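Local coordinates for protein lactaldehyde dehydrogenase (Methanocaldococcus jannaschii, PDB 3PQA) that oxidises lactaldehyde to lactate with NAD as the preferred coenzyme, a step in the biosynthesis of coenzyme F420, at residues B[62-67]-B[181-186]. Residues are numbered along the deposited sequence; the frame is centred on the assembly and turned at random.
Sequences LMNIAK and ENALKK
Ala-183 packs against Asn-64 and Ile-65 where helix 55-71 passes helix 171-186. The short segments run 137° apart, nearer antiparallel than perpendicular, with their axes 8.9 Å from each other at closest approach. A small residue suits so close an approach, and Ala-183, with only a methyl, lets the backbones come near: the CA atoms of Asn-64 and Ala-183 are 5.9 Å apart. On the buried side CG1 of Ile-65 lies 3.8 Å from CB of Ala-183. That branch takes the position beside the backbone N, opposite the carbonyl carbon (chi1 -72°), which swings it in towards the neighbouring helix. A branched aliphatic chain suits this place, because Ile-65 also packs on Phe-102 and Ile-155 of two further helices.

Asn-64 marks the change from apolar to polar surroundings. Its OD1 rests 3.7 Å from CB of Ala-183, a van der Waals contact, while its hydrogen bond goes to Gln-68 NE2 one turn later in its own helix. The other end of the amide faces a looser border, where ND2 lies 3.7 Å from CD of Lys-186. An anti chi1 (-177°) and an extended chain carry CD and CE of this exposed lysine past the amide; the turn at chi4 redirects only the ammonium group. Gln-68 also links the two helices, its OE1 accepting a bond from Asn-182 ND2. Away from the probable catalytic and NAD-binding residues, helix 55-71 thus packs closely on the helix of a beta-alpha-beta crossover (strands 160-165 and 194-196), in the Rossmann-like coenzyme-binding part of the aldehyde dehydrogenase fold.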
loop_
_atom_site.group_PDB
_atom_site.type_symbol
_atom_site.label_atom_id
_atom_site.label_comp_id
_atom_site.label_asym_id
_atom_site.label_seq_id
_atom_site.Cartn_x
_atom_site.Cartn_y
_atom_site.Cartn_z
ATOM N N LEU B 62 12.964 21.091 5.366
ATOM C CA LEU B 62 11.807 20.805 6.229
ATOM C C LEU B 62 12.225 20.639 7.712
ATOM O O LEU B 62 11.591 21.197 8.613
ATOM C CB LEU B 62 11.031 19.585 5.706
ATOM C CG LEU B 62 10.341 19.873 4.357
ATOM C CD1 LEU B 62 9.910 18.590 3.643
ATOM C CD2 LEU B 62 9.150 20.841 4.503
ATOM N N MET B 63 13.301 19.884 7.951
ATOM C CA MET B 63 13.799 19.685 9.308
ATOM C C MET B 63 14.272 20.987 9.943
ATOM O O MET B 63 14.044 21.214 11.138
ATOM C CB MET B 63 14.901 18.622 9.350
ATOM C CG MET B 63 14.378 17.198 9.118
ATOM S SD MET B 63 13.095 16.658 10.278
ATOM C CE MET B 63 13.992 16.569 11.807
ATOM N N ASN B 64 14.892 21.848 9.144
ATOM C CA ASN B 64 15.378 23.116 9.673
ATOM C C ASN B 64 14.246 24.077 9.992
ATOM O O ASN B 64 14.323 24.809 10.956
ATOM C CB ASN B 64 16.420 23.767 8.764
ATOM C CG ASN B 64 17.072 24.989 9.412
ATOM O OD1 ASN B 64 16.770 26.106 9.057
ATOM N ND2 ASN B 64 17.956 24.759 10.373
ATOM N N ILE B 65 13.182 24.045 9.201
ATOM C CA ILE B 65 11.989 24.832 9.520
ATOM C C ILE B 65 11.441 24.367 10.867
ATOM O O ILE B 65 11.158 25.197 11.755
ATOM C CB ILE B 65 10.929 24.748 8.396
ATOM C CG1 ILE B 65 11.405 25.543 7.166
ATOM C CG2 ILE B 65 9.581 25.276 8.881
ATOM C CD1 ILE B 65 10.641 25.266 5.898
ATOM N N ALA B 66 11.318 23.050 11.038
ATOM C CA ALA B 66 10.865 22.504 12.315
ATOM C C ALA B 66 11.770 22.943 13.464
ATOM O O ALA B 66 11.288 23.302 14.540
ATOM C CB ALA B 66 10.784 20.987 12.258
ATOM N N LYS B 67 13.085 22.900 13.240
ATOM C CA LYS B 67 14.030 23.284 14.279
ATOM C C LYS B 67 13.828 24.743 14.686
ATOM O O LYS B 67 13.776 25.056 15.874
ATOM C CB LYS B 67 15.470 23.035 13.830
ATOM C CG LYS B 67 16.512 23.334 14.899
ATOM C CD LYS B 67 17.882 22.881 14.454
ATOM C CE LYS B 67 18.960 23.366 15.416
ATOM N NZ LYS B 67 19.396 24.771 15.116
ATOM N N GLU B 181 12.486 31.424 4.761
ATOM C CA GLU B 181 13.594 32.156 4.134
ATOM C C GLU B 181 14.963 31.746 4.718
ATOM O O GLU B 181 15.909 31.512 3.975
ATOM C CB GLU B 181 13.349 33.668 4.239
ATOM C CG GLU B 181 14.431 34.542 3.617
ATOM C CD GLU B 181 14.194 36.031 3.829
ATOM O OE1 GLU B 181 13.019 36.464 3.880
ATOM O OE2 GLU B 181 15.196 36.770 3.945
ATOM N N ASN B 182 15.067 31.650 6.042
ATOM C CA ASN B 182 16.316 31.220 6.694
ATOM C C ASN B 182 16.763 29.820 6.261
ATOM O O ASN B 182 17.950 29.583 6.020
ATOM C CB ASN B 182 16.181 31.250 8.213
ATOM C CG ASN B 182 16.050 32.659 8.763
ATOM O OD1 ASN B 182 16.502 33.622 8.151
ATOM N ND2 ASN B 182 15.420 32.782 9.921
ATOM N N ALA B 183 15.802 28.904 6.175
ATOM C CA ALA B 183 16.073 27.530 5.749
ATOM C C ALA B 183 16.528 27.466 4.303
ATOM O O ALA B 183 17.460 26.721 3.969
ATOM C CB ALA B 183 14.846 26.672 5.940
ATOM N N LEU B 184 15.864 28.234 3.445
ATOM C CA LEU B 184 16.221 28.285 2.031
ATOM C C LEU B 184 17.651 28.818 1.850
ATOM O O LEU B 184 18.454 28.228 1.122
ATOM C CB LEU B 184 15.213 29.131 1.240
ATOM C CG LEU B 184 13.792 28.558 1.123
ATOM C CD1 LEU B 184 12.850 29.555 0.443
ATOM C CD2 LEU B 184 13.781 27.199 0.401
ATOM N N LYS B 185 17.965 29.904 2.548
ATOM C CA LYS B 185 19.310 30.492 2.516
ATOM C C LYS B 185 20.381 29.506 2.972
ATOM O O LYS B 185 21.428 29.381 2.332
ATOM C CB LYS B 185 19.356 31.748 3.385
ATOM C CG LYS B 185 18.705 32.936 2.726
ATOM C CD LYS B 185 18.753 34.172 3.605
ATOM C CE LYS B 185 18.229 35.376 2.838
ATOM N NZ LYS B 185 17.594 36.370 3.745
ATOM N N LYS B 186 20.106 28.816 4.076
ATOM C CA LYS B 186 21.025 27.834 4.647
ATOM C C LYS B 186 21.418 26.751 3.634
ATOM O O LYS B 186 22.575 26.335 3.592
ATOM C CB LYS B 186 20.405 27.211 5.896
ATOM C CG LYS B 186 21.272 26.213 6.643
ATOM C CD LYS B 186 20.606 25.805 7.954
ATOM C CE LYS B 186 21.411 24.743 8.698
ATOM N NZ LYS B 186 22.704 25.292 9.184
#